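Local coordinates for protein citrate synthase (Thermotoga maritima, PDB 2P2W) that probably catalyses the condensation of oxaloacetate with acetyl-CoA and water to citrate and CoA, the entry step of the tricarboxylic acid cycle, at residues V9-S14 against Q176-S181; I96-H101 against P123-Y128; E285-V288 against N294-P297. One frame throughout, in Å; residues are numbered along the deposited sequence.

In the fold
Near the N terminus, strand 10-14 meets a partner 162 residues further on. Contact 1 joins it to Q176-S181, just ahead of helix 180-189, and closes a large, mostly helical loop. Contact 2 is nested inside that loop. It ties the C-terminal part of helix 90-98 to the middle of helix 110-133. Contact 3 follows in series after contact 1 has closed. It is a short closure, between helix 275-289 and the segment that leads to helix 299-309. Contacts 2 and 3 lie on opposite sides of the chain's centre, with their own centres about 38 Å apart. Contacts 1 and 2 both touch the second subunit.

Contact 1: V9-S14 against Q176-S181; sequences VKICES and QDINAS
I178 reaches the strand with both branches of its side chain. I178 CG2 lies 4.2 Å from both I11 CG1 and I11 CD1. CD1 points off at roughly a right angle to CG2, to C12 SG at 4.1 Å. The first torsion of I178 makes this possible: chi1 of -39° sets CG2 anti to the backbone N, while CG1 carries CD1 toward the cysteine. I11 has CG1 between its backbone N and carbonyl carbon (chi1 63°), and the two isoleucines meet at a slant. All three residues are buried, and no direct hydrogen bond crosses here.

A water makes the polar link. It donates to S14 OG at 3.1 Å and to D177 OD1 at 2.9 Å. D177 also hydrogen-bonds T346 of the second subunit.

Behind I178 the chain enters a helix. N179 is the N-cap, and its OD1 accepts from S181 OG. Its ND2 donates to Q176 O at 3.1 Å, from above the carbonyl plane. The I178 side chain is about 10 Å from that of H250, a predicted active-site residue.

F183 and L186 of helix 180-189 pack against both isoleucines, and helix 317-337 adds Y336 beside C12 and H332 beside I178. Strand 10-14 pairs in parallel with a strand of the second subunit, which carries the sheet across the dimer interface.

Contact 2: I96-H101 against P123-Y128; sequences IFLSIH and PTILAY
F97 overlaps I125 along the side chain, from CB out to the ring. F97 CB sits 3.6 Å from I125 CD1. Further out, F97 CD2 lies 3.8 Å from I125 CG2. The ring meets this methyl obliquely. The two side chains run past each other in opposite directions, so the end of the isoleucine lies beside the base of the phenylalanine.

The torsions of I125 set up this double contact. CG1 is anti to the carbonyl carbon (chi1 -70°), and CD1 extends it outward with chi2 at 172°. CG2 is left to meet the ring. F97 has its CG anti to its own carbonyl carbon (chi1 -76°), which places the ring beside the backbone N.

L98 makes a smaller contribution. Its CB does not point at the other helix, but its end turns that way, and L98 CD2 comes within 4.3 Å of I125 CD1. That methyl therefore touches both F97 and L98. The three residues are buried and wholly apolar in their side chains. No hydrogen bond joins the two segments. The nearest CA atoms are those of F97 and I125, 7.3 Å apart.

The contact joins the C-terminal part of helix 90-98 to helix 110-133. Helix 75-81 packs on F97 through A77 and L81, and helix 195-207 lies against L98 through I199, V200 and L203. Beyond F97 and L98, S99 and I100 touch the second subunit, so the dimer interface is close by.

Contact 3: E285-V288 against N294-P297; sequences EYIV and NIYP
V288 is the main bump of this contact, and its two methyls meet the CD2-CE2 side of the Y296 ring, CG2 obliquely. CG1 lies 4.0 Å from Y296 CE2, and CG2 lies at the same distance from Y296 CD2. The valine and the tyrosine side chains cross at about a right angle. The methyl pair runs alongside the CD2-CE2 bond. CG2 also reaches P297 CD at 4.2 Å. It thus fills the notch where the tyrosine ring and the proline ring meet.

A second bump comes from I287. Its CG2 sits against the shallow hollow between two atoms of I295, 3.6 Å from the carbonyl oxygen I295 O and 3.7 Å from I295 CG1. The two isoleucines meet on a slant. In I287, CG2 is anti to the backbone N, while CG1 is anti to the carbonyl carbon (chi1 -70°). I295 holds CG1 between its backbone N and carbonyl carbon (chi1 62°), and this branch is the one that turns back to I287.

One water sits 3.1 Å from I287 O and 2.9 Å from I295 O. It is close enough to hydrogen-bond either, and other acceptors compete for its protons.

Other residues extend the apolar patch. F248 touches I287, I295 and P297. Y256 packs on V288 and meets the Y296 ring edge-to-face. The backbone of Y296 hydrogen-bonds that of G249, next to H250, a predicted active-site residue. D300, also predicted to be catalytic, follows P297 closely in the sequence.

Across the two segments the side chains meet through carbon alone. The segment before helix 299-309 therefore packs on helix 275-289 mainly through apolar contacts, and a water lies between the two carbonyl oxygens.

Contact 1: V9-S14 against Q176-S181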
ATOM      1  N   VAL A   9     -13.483  12.330  -9.650  1.00 24.41           N
ATOM      2  CA  VAL A   9     -14.344  11.330  -9.033  1.00 24.02           C
ATOM      3  C   VAL A   9     -14.310  11.464  -7.512  1.00 24.99           C
ATOM      4  O   VAL A   9     -13.246  11.393  -6.893  1.00 24.28           O
ATOM      5  CB  VAL A   9     -13.914   9.896  -9.421  1.00 24.52           C
ATOM      6  CG1 VAL A   9     -14.817   8.876  -8.734  1.00 23.99           C
ATOM      7  CG2 VAL A   9     -13.984   9.728 -10.931  1.00 23.35           C
ATOM      8  N   LYS A  10     -15.482  11.674  -6.921  1.00 24.26           N
ATOM      9  CA  LYS A  10     -15.601  11.813  -5.478  1.00 25.01           C
ATOM     10  C   LYS A  10     -15.796  10.417  -4.898  1.00 24.72           C
ATOM     11  O   LYS A  10     -16.833   9.786  -5.110  1.00 25.07           O
ATOM     12  CB  LYS A  10     -16.797  12.703  -5.129  1.00 27.12           C
ATOM     13  CG  LYS A  10     -16.716  14.113  -5.702  1.00 29.40           C
ATOM     14  CD  LYS A  10     -18.068  14.811  -5.635  1.00 33.53           C
ATOM     15  CE  LYS A  10     -17.985  16.246  -6.133  1.00 36.91           C
ATOM     16  NZ  LYS A  10     -17.248  17.116  -5.174  1.00 39.96           N
ATOM     17  N   ILE A  11     -14.799   9.937  -4.162  1.00 22.71           N
ATOM     18  CA  ILE A  11     -14.870   8.602  -3.586  1.00 22.39           C
ATOM     19  C   ILE A  11     -15.399   8.562  -2.155  1.00 22.87           C
ATOM     20  O   ILE A  11     -15.569   7.485  -1.582  1.00 21.91           O
ATOM     21  CB  ILE A  11     -13.489   7.913  -3.657  1.00 22.38           C
ATOM     22  CG1 ILE A  11     -12.460   8.681  -2.823  1.00 21.62           C
ATOM     23  CG2 ILE A  11     -13.019   7.861  -5.104  1.00 21.07           C
ATOM     24  CD1 ILE A  11     -12.219   8.112  -1.438  1.00 21.38           C
ATOM     25  N   CYS A  12     -15.668   9.731  -1.580  1.00 23.10           N
ATOM     26  CA  CYS A  12     -16.185   9.789  -0.216  1.00 23.67           C
ATOM     27  C   CYS A  12     -16.548  11.208   0.191  1.00 24.46           C
ATOM     28  O   CYS A  12     -16.292  12.162  -0.545  1.00 22.74           O
ATOM     29  CB  CYS A  12     -15.141   9.259   0.775  1.00 23.93           C
ATOM     30  SG  CYS A  12     -13.734  10.388   1.082  1.00 25.37           S
ATOM     31  N   GLU A  13     -17.163  11.326   1.365  1.00 25.32           N
ATOM     32  CA  GLU A  13     -17.509  12.622   1.935  1.00 27.17           C
ATOM     33  C   GLU A  13     -16.480  12.802   3.040  1.00 26.06           C
ATOM     34  O   GLU A  13     -16.146  11.842   3.736  1.00 26.21           O
ATOM     35  CB  GLU A  13     -18.899  12.619   2.576  1.00 30.56           C
ATOM     36  CG  GLU A  13     -20.059  12.395   1.634  1.00 34.48           C
ATOM     37  CD  GLU A  13     -21.382  12.836   2.243  1.00 36.83           C
ATOM     38  OE1 GLU A  13     -21.654  12.467   3.404  1.00 38.05           O
ATOM     39  OE2 GLU A  13     -22.148  13.549   1.560  1.00 40.28           O
ATOM     40  N   SER A  14     -15.980  14.019   3.209  1.00 24.23           N
ATOM     41  CA  SER A  14     -15.001  14.274   4.251  1.00 23.26           C
ATOM     42  C   SER A  14     -15.158  15.678   4.832  1.00 22.65           C
ATOM     43  O   SER A  14     -15.485  16.638   4.142  1.00 23.96           O
ATOM     44  CB  SER A  14     -13.603  14.114   3.650  1.00 23.38           C
ATOM     45  OG  SER A  14     -12.625  14.287   4.677  1.00 24.35           O
ATOM     46  N   GLN A 176      -3.989  16.866   2.700  1.00 19.84           N
ATOM     47  CA  GLN A 176      -4.509  17.449   1.464  1.00 19.94           C
ATOM     48  C   GLN A 176      -5.474  16.580   0.663  1.00 20.04           C
ATOM     49  O   GLN A 176      -5.170  16.132  -0.446  1.00 19.79           O
ATOM     50  CB  GLN A 176      -3.394  17.941   0.535  1.00 19.61           C
ATOM     51  CG  GLN A 176      -3.990  18.751  -0.628  1.00 20.61           C
ATOM     52  CD  GLN A 176      -3.013  19.710  -1.274  1.00 20.60           C
ATOM     53  OE1 GLN A 176      -2.832  20.839  -0.817  1.00 18.41           O
ATOM     54  NE2 GLN A 176      -2.375  19.259  -2.349  1.00 19.53           N
ATOM     55  N   ASP A 177      -6.644  16.345   1.243  1.00 20.15           N
ATOM     56  CA  ASP A 177      -7.699  15.591   0.579  1.00 20.75           C
ATOM     57  C   ASP A 177      -7.285  14.186   0.128  1.00 20.23           C
ATOM     58  O   ASP A 177      -6.462  13.531   0.771  1.00 18.04           O
ATOM     59  CB  ASP A 177      -8.212  16.419  -0.609  1.00 23.73           C
ATOM     60  CG  ASP A 177      -9.614  16.032  -1.042  1.00 27.61           C
ATOM     61  OD1 ASP A 177     -10.502  15.917  -0.172  1.00 28.72           O
ATOM     62  OD2 ASP A 177      -9.825  15.856  -2.261  1.00 31.13           O
ATOM     63  N   ILE A 178      -7.845  13.730  -0.990  1.00 19.34           N
ATOM     64  CA  ILE A 178      -7.559  12.385  -1.469  1.00 18.70           C
ATOM     65  C   ILE A 178      -6.458  12.272  -2.517  1.00 18.88           C
ATOM     66  O   ILE A 178      -6.703  11.882  -3.664  1.00 18.61           O
ATOM     67  CB  ILE A 178      -8.844  11.717  -2.005  1.00 18.33           C
ATOM     68  CG1 ILE A 178     -10.035  12.090  -1.114  1.00 19.50           C
ATOM     69  CG2 ILE A 178      -8.675  10.205  -2.015  1.00 17.95           C
ATOM     70  CD1 ILE A 178      -9.886  11.691   0.356  1.00 18.65           C
ATOM     71  N   ASN A 179      -5.239  12.613  -2.113  1.00 17.99           N
ATOM     72  CA  ASN A 179      -4.087  12.521  -2.997  1.00 17.96           C
ATOM     73  C   ASN A 179      -3.754  11.034  -3.126  1.00 17.94           C
ATOM     74  O   ASN A 179      -4.330  10.204  -2.422  1.00 17.20           O
ATOM     75  CB  ASN A 179      -2.916  13.303  -2.401  1.00 17.85           C
ATOM     76  CG  ASN A 179      -2.655  12.935  -0.959  1.00 18.37           C
ATOM     77  OD1 ASN A 179      -1.987  11.945  -0.669  1.00 19.91           O
ATOM     78  ND2 ASN A 179      -3.204  13.723  -0.041  1.00 18.44           N
ATOM     79  N   ALA A 180      -2.830  10.693  -4.016  1.00 17.19           N
ATOM     80  CA  ALA A 180      -2.471   9.295  -4.240  1.00 18.02           C
ATOM     81  C   ALA A 180      -2.125   8.479  -2.994  1.00 17.85           C
ATOM     82  O   ALA A 180      -2.596   7.353  -2.852  1.00 16.35           O
ATOM     83  CB  ALA A 180      -1.331   9.205  -5.253  1.00 17.76           C
ATOM     84  N   SER A 181      -1.304   9.021  -2.097  1.00 17.77           N
ATOM     85  CA  SER A 181      -0.932   8.262  -0.900  1.00 17.76           C
ATOM     86  C   SER A 181      -2.104   8.118   0.075  1.00 19.30           C
ATOM     87  O   SER A 181      -2.300   7.053   0.662  1.00 19.40           O
ATOM     88  CB  SER A 181       0.287   8.891  -0.201  1.00 17.95           C
ATOM     89  OG  SER A 181       0.031  10.205   0.271  1.00 16.68           O
TER
HETATM   90  O   HOH W   1     -10.702  15.811   2.718  1.00 32.51           O

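Contact 2: I96-H101 against P123-Y128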
ATOM      1  N   ILE A  96       9.607  -1.051   7.251  1.00 20.38           N
ATOM      2  CA  ILE A  96      10.147  -2.118   8.086  1.00 19.57           C
ATOM      3  C   ILE A  96       9.706  -2.007   9.537  1.00 19.28           C
ATOM      4  O   ILE A  96       9.141  -2.944  10.101  1.00 19.23           O
ATOM      5  CB  ILE A  96      11.690  -2.119   8.053  1.00 19.81           C
ATOM      6  CG1 ILE A  96      12.182  -2.440   6.639  1.00 18.84           C
ATOM      7  CG2 ILE A  96      12.231  -3.132   9.061  1.00 21.77           C
ATOM      8  CD1 ILE A  96      13.687  -2.249   6.451  1.00 19.26           C
ATOM      9  N   PHE A  97       9.965  -0.859  10.149  1.00 19.31           N
ATOM     10  CA  PHE A  97       9.650  -0.719  11.568  1.00 20.52           C
ATOM     11  C   PHE A  97       8.135  -0.656  11.860  1.00 21.59           C
ATOM     12  O   PHE A  97       7.688  -0.862  12.978  1.00 22.84           O
ATOM     13  CB  PHE A  97      10.380   0.515  12.119  1.00 19.61           C
ATOM     14  CG  PHE A  97      11.841   0.202  12.310  1.00 19.85           C
ATOM     15  CD1 PHE A  97      12.240  -0.632  13.348  1.00 21.20           C
ATOM     16  CD2 PHE A  97      12.782   0.701  11.420  1.00 18.93           C
ATOM     17  CE1 PHE A  97      13.580  -0.974  13.490  1.00 22.30           C
ATOM     18  CE2 PHE A  97      14.122   0.354  11.566  1.00 20.80           C
ATOM     19  CZ  PHE A  97      14.529  -0.488  12.594  1.00 21.64           C
ATOM     20  N   LEU A  98       7.324  -0.331  10.827  1.00 21.63           N
ATOM     21  CA  LEU A  98       5.873  -0.333  11.054  1.00 24.13           C
ATOM     22  C   LEU A  98       5.274  -1.734  10.887  1.00 23.99           C
ATOM     23  O   LEU A  98       4.105  -1.982  11.151  1.00 23.33           O
ATOM     24  CB  LEU A  98       5.199   0.607  10.045  1.00 25.21           C
ATOM     25  CG  LEU A  98       5.522   2.090  10.247  1.00 29.39           C
ATOM     26  CD1 LEU A  98       4.609   2.988   9.416  1.00 30.43           C
ATOM     27  CD2 LEU A  98       5.379   2.569  11.693  1.00 30.54           C
ATOM     28  N   SER A  99       6.119  -2.656  10.376  1.00 24.79           N
ATOM     29  CA  SER A  99       5.638  -4.005  10.071  1.00 26.81           C
ATOM     30  C   SER A  99       6.114  -5.050  11.091  1.00 29.50           C
ATOM     31  O   SER A  99       5.982  -6.250  10.895  1.00 28.12           O
ATOM     32  CB  SER A  99       6.146  -4.388   8.679  1.00 24.99           C
ATOM     33  OG  SER A  99       5.563  -3.518   7.710  1.00 24.66           O
ATOM     34  N   ILE A 100       6.721  -4.571  12.190  1.00 32.09           N
ATOM     35  CA  ILE A 100       7.101  -5.512  13.239  1.00 38.06           C
ATOM     36  C   ILE A 100       6.102  -5.483  14.405  1.00 41.33           C
ATOM     37  O   ILE A 100       6.321  -4.884  15.449  1.00 44.54           O
ATOM     38  CB  ILE A 100       8.518  -5.182  13.717  1.00 38.50           C
ATOM     39  CG1 ILE A 100       9.501  -5.351  12.554  1.00 37.86           C
ATOM     40  CG2 ILE A 100       8.942  -6.164  14.825  1.00 39.25           C
ATOM     41  CD1 ILE A 100      10.790  -4.549  12.748  1.00 41.27           C
ATOM     42  N   HIS A 101       4.948  -6.149  14.161  1.00 45.41           N
ATOM     43  CA  HIS A 101       3.864  -6.173  15.141  1.00 48.26           C
ATOM     44  C   HIS A 101       3.573  -4.783  15.703  1.00 48.53           C
ATOM     45  O   HIS A 101       2.765  -4.026  15.179  1.00 49.95           O
ATOM     46  CB  HIS A 101       4.238  -7.136  16.268  1.00 50.24           C
ATOM     47  CG  HIS A 101       3.005  -7.875  16.716  1.00 53.96           C
ATOM     48  ND1 HIS A 101       3.037  -8.986  17.496  1.00 55.20           N
ATOM     49  CD2 HIS A 101       1.669  -7.564  16.443  1.00 54.96           C
ATOM     50  CE1 HIS A 101       1.747  -9.327  17.693  1.00 55.93           C
ATOM     51  NE2 HIS A 101       0.909  -8.493  17.074  1.00 56.10           N
ATOM     52  N   PRO A 123       9.638  10.112  13.849  1.00 17.82           N
ATOM     53  CA  PRO A 123      10.940  10.789  13.925  1.00 18.70           C
ATOM     54  C   PRO A 123      12.043   9.952  14.569  1.00 17.02           C
ATOM     55  O   PRO A 123      13.217  10.081  14.226  1.00 17.59           O
ATOM     56  CB  PRO A 123      10.630  12.052  14.738  1.00 18.29           C
ATOM     57  CG  PRO A 123       9.187  12.313  14.425  1.00 17.56           C
ATOM     58  CD  PRO A 123       8.597  10.924  14.505  1.00 18.92           C
ATOM     59  N   THR A 124      11.662   9.105  15.516  1.00 16.41           N
ATOM     60  CA  THR A 124      12.625   8.256  16.201  1.00 16.61           C
ATOM     61  C   THR A 124      13.174   7.226  15.221  1.00 18.05           C
ATOM     62  O   THR A 124      14.372   6.946  15.204  1.00 18.44           O
ATOM     63  CB  THR A 124      11.973   7.539  17.392  1.00 17.86           C
ATOM     64  OG1 THR A 124      11.410   8.519  18.274  1.00 18.76           O
ATOM     65  CG2 THR A 124      13.007   6.709  18.151  1.00 18.28           C
ATOM     66  N   ILE A 125      12.291   6.666  14.401  1.00 18.39           N
ATOM     67  CA  ILE A 125      12.704   5.682  13.406  1.00 17.61           C
ATOM     68  C   ILE A 125      13.721   6.318  12.463  1.00 17.90           C
ATOM     69  O   ILE A 125      14.784   5.751  12.212  1.00 17.06           O
ATOM     70  CB  ILE A 125      11.496   5.177  12.577  1.00 18.27           C
ATOM     71  CG1 ILE A 125      10.591   4.309  13.456  1.00 16.77           C
ATOM     72  CG2 ILE A 125      11.978   4.381  11.365  1.00 17.07           C
ATOM     73  CD1 ILE A 125       9.279   3.928  12.790  1.00 18.01           C
ATOM     74  N   LEU A 126      13.391   7.502  11.954  1.00 17.94           N
ATOM     75  CA  LEU A 126      14.271   8.208  11.029  1.00 19.07           C
ATOM     76  C   LEU A 126      15.588   8.632  11.666  1.00 19.59           C
ATOM     77  O   LEU A 126      16.655   8.416  11.094  1.00 19.67           O
ATOM     78  CB  LEU A 126      13.567   9.444  10.461  1.00 18.71           C
ATOM     79  CG  LEU A 126      12.246   9.209   9.722  1.00 18.11           C
ATOM     80  CD1 LEU A 126      11.753  10.523   9.128  1.00 18.38           C
ATOM     81  CD2 LEU A 126      12.445   8.171   8.624  1.00 18.36           C
ATOM     82  N   ALA A 127      15.516   9.243  12.846  1.00 19.57           N
ATOM     83  CA  ALA A 127      16.721   9.702  13.523  1.00 20.43           C
ATOM     84  C   ALA A 127      17.646   8.541  13.882  1.00 21.14           C
ATOM     85  O   ALA A 127      18.855   8.608  13.649  1.00 22.47           O
ATOM     86  CB  ALA A 127      16.350  10.493  14.772  1.00 22.78           C
ATOM     87  N   TYR A 128      17.080   7.474  14.440  1.00 19.84           N
ATOM     88  CA  TYR A 128      17.874   6.308  14.812  1.00 20.37           C
ATOM     89  C   TYR A 128      18.590   5.697  13.617  1.00 20.77           C
ATOM     90  O   TYR A 128      19.764   5.332  13.712  1.00 21.02           O
ATOM     91  CB  TYR A 128      16.992   5.233  15.447  1.00 20.72           C
ATOM     92  CG  TYR A 128      16.702   5.418  16.926  1.00 20.81           C
ATOM     93  CD1 TYR A 128      16.984   6.617  17.582  1.00 21.44           C
ATOM     94  CD2 TYR A 128      16.122   4.388  17.661  1.00 22.48           C
ATOM     95  CE1 TYR A 128      16.690   6.781  18.943  1.00 22.79           C
ATOM     96  CE2 TYR A 128      15.823   4.539  19.009  1.00 23.02           C
ATOM     97  CZ  TYR A 128      16.108   5.734  19.645  1.00 23.99           C
ATOM     98  OH  TYR A 128      15.795   5.871  20.977  1.00 26.39           O
TER

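Contact 3: E285-V288 against N294-P297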
ATOM      1  N   GLU A 285       9.661  31.680 -12.419  1.00 22.19           N
ATOM      2  CA  GLU A 285       9.490  32.920 -13.169  1.00 24.15           C
ATOM      3  C   GLU A 285       9.298  32.656 -14.656  1.00 23.38           C
ATOM      4  O   GLU A 285       8.393  33.210 -15.281  1.00 25.23           O
ATOM      5  CB  GLU A 285      10.698  33.845 -12.992  1.00 25.69           C
ATOM      6  CG  GLU A 285      10.511  35.211 -13.650  1.00 30.26           C
ATOM      7  CD  GLU A 285      11.795  36.020 -13.716  1.00 33.24           C
ATOM      8  OE1 GLU A 285      12.672  35.674 -14.535  1.00 36.30           O
ATOM      9  OE2 GLU A 285      11.933  36.995 -12.944  1.00 35.41           O
ATOM     10  N   TYR A 286      10.150  31.811 -15.223  1.00 21.80           N
ATOM     11  CA  TYR A 286      10.067  31.519 -16.644  1.00 23.38           C
ATOM     12  C   TYR A 286       8.804  30.762 -17.041  1.00 23.39           C
ATOM     13  O   TYR A 286       8.141  31.110 -18.023  1.00 22.54           O
ATOM     14  CB  TYR A 286      11.297  30.730 -17.099  1.00 23.27           C
ATOM     15  CG  TYR A 286      11.258  30.380 -18.568  1.00 24.99           C
ATOM     16  CD1 TYR A 286      11.765  31.260 -19.524  1.00 24.91           C
ATOM     17  CD2 TYR A 286      10.652  29.203 -19.010  1.00 25.21           C
ATOM     18  CE1 TYR A 286      11.665  30.981 -20.881  1.00 27.20           C
ATOM     19  CE2 TYR A 286      10.546  28.913 -20.368  1.00 26.82           C
ATOM     20  CZ  TYR A 286      11.053  29.807 -21.297  1.00 27.45           C
ATOM     21  OH  TYR A 286      10.946  29.535 -22.642  1.00 27.49           O
ATOM     22  N   ILE A 287       8.478  29.726 -16.277  1.00 22.46           N
ATOM     23  CA  ILE A 287       7.313  28.907 -16.571  1.00 22.47           C
ATOM     24  C   ILE A 287       5.998  29.657 -16.399  1.00 23.69           C
ATOM     25  O   ILE A 287       5.116  29.560 -17.248  1.00 24.52           O
ATOM     26  CB  ILE A 287       7.320  27.626 -15.705  1.00 21.17           C
ATOM     27  CG1 ILE A 287       8.441  26.703 -16.192  1.00 21.30           C
ATOM     28  CG2 ILE A 287       5.962  26.923 -15.774  1.00 21.16           C
ATOM     29  CD1 ILE A 287       8.600  25.420 -15.399  1.00 21.25           C
ATOM     30  N   VAL A 288       5.870  30.415 -15.316  1.00 22.86           N
ATOM     31  CA  VAL A 288       4.646  31.165 -15.072  1.00 24.07           C
ATOM     32  C   VAL A 288       4.510  32.399 -15.975  1.00 25.21           C
ATOM     33  O   VAL A 288       3.431  32.648 -16.519  1.00 24.71           O
ATOM     34  CB  VAL A 288       4.547  31.593 -13.584  1.00 25.39           C
ATOM     35  CG1 VAL A 288       3.297  32.433 -13.358  1.00 26.82           C
ATOM     36  CG2 VAL A 288       4.507  30.353 -12.697  1.00 25.28           C
ATOM     37  N   ASN A 294       0.395  26.197 -18.624  1.00 25.81           N
ATOM     38  CA  ASN A 294      -0.482  26.690 -17.571  1.00 26.44           C
ATOM     39  C   ASN A 294      -0.223  25.950 -16.254  1.00 26.03           C
ATOM     40  O   ASN A 294      -1.155  25.688 -15.498  1.00 25.14           O
ATOM     41  CB  ASN A 294      -1.954  26.516 -17.972  1.00 28.45           C
ATOM     42  CG  ASN A 294      -2.912  27.203 -17.007  1.00 30.87           C
ATOM     43  OD1 ASN A 294      -3.974  26.668 -16.686  1.00 34.45           O
ATOM     44  ND2 ASN A 294      -2.546  28.397 -16.552  1.00 30.14           N
ATOM     45  N   ILE A 295       1.034  25.598 -15.988  1.00 24.28           N
ATOM     46  CA  ILE A 295       1.366  24.907 -14.742  1.00 23.35           C
ATOM     47  C   ILE A 295       2.095  25.836 -13.781  1.00 23.16           C
ATOM     48  O   ILE A 295       2.724  26.812 -14.192  1.00 20.66           O
ATOM     49  CB  ILE A 295       2.240  23.652 -14.979  1.00 24.90           C
ATOM     50  CG1 ILE A 295       3.579  24.044 -15.617  1.00 24.21           C
ATOM     51  CG2 ILE A 295       1.478  22.648 -15.839  1.00 24.78           C
ATOM     52  CD1 ILE A 295       4.519  22.866 -15.848  1.00 24.84           C
ATOM     53  N   TYR A 296       2.003  25.522 -12.494  1.00 21.54           N
ATOM     54  CA  TYR A 296       2.631  26.328 -11.461  1.00 22.04           C
ATOM     55  C   TYR A 296       3.425  25.444 -10.510  1.00 20.55           C
ATOM     56  O   TYR A 296       3.322  24.218 -10.556  1.00 20.31           O
ATOM     57  CB  TYR A 296       1.568  27.083 -10.665  1.00 23.81           C
ATOM     58  CG  TYR A 296       0.726  28.026 -11.489  1.00 25.60           C
ATOM     59  CD1 TYR A 296      -0.238  27.543 -12.375  1.00 26.35           C
ATOM     60  CD2 TYR A 296       0.897  29.406 -11.386  1.00 26.79           C
ATOM     61  CE1 TYR A 296      -1.012  28.416 -13.142  1.00 28.01           C
ATOM     62  CE2 TYR A 296       0.130  30.283 -12.144  1.00 28.23           C
ATOM     63  CZ  TYR A 296      -0.821  29.784 -13.019  1.00 28.88           C
ATOM     64  OH  TYR A 296      -1.578  30.659 -13.767  1.00 30.71           O
ATOM     65  N   PRO A 297       4.239  26.059  -9.643  1.00 19.87           N
ATOM     66  CA  PRO A 297       5.020  25.260  -8.699  1.00 19.79           C
ATOM     67  C   PRO A 297       4.093  24.559  -7.710  1.00 20.06           C
ATOM     68  O   PRO A 297       3.047  25.103  -7.351  1.00 20.42           O
ATOM     69  CB  PRO A 297       5.880  26.301  -7.982  1.00 20.66           C
ATOM     70  CG  PRO A 297       5.945  27.531  -8.846  1.00 20.01           C
ATOM     71  CD  PRO A 297       4.619  27.482  -9.574  1.00 20.60           C
TER
HETATM   72  O   HOH W   2       2.342  28.607 -16.397  1.00 22.33           O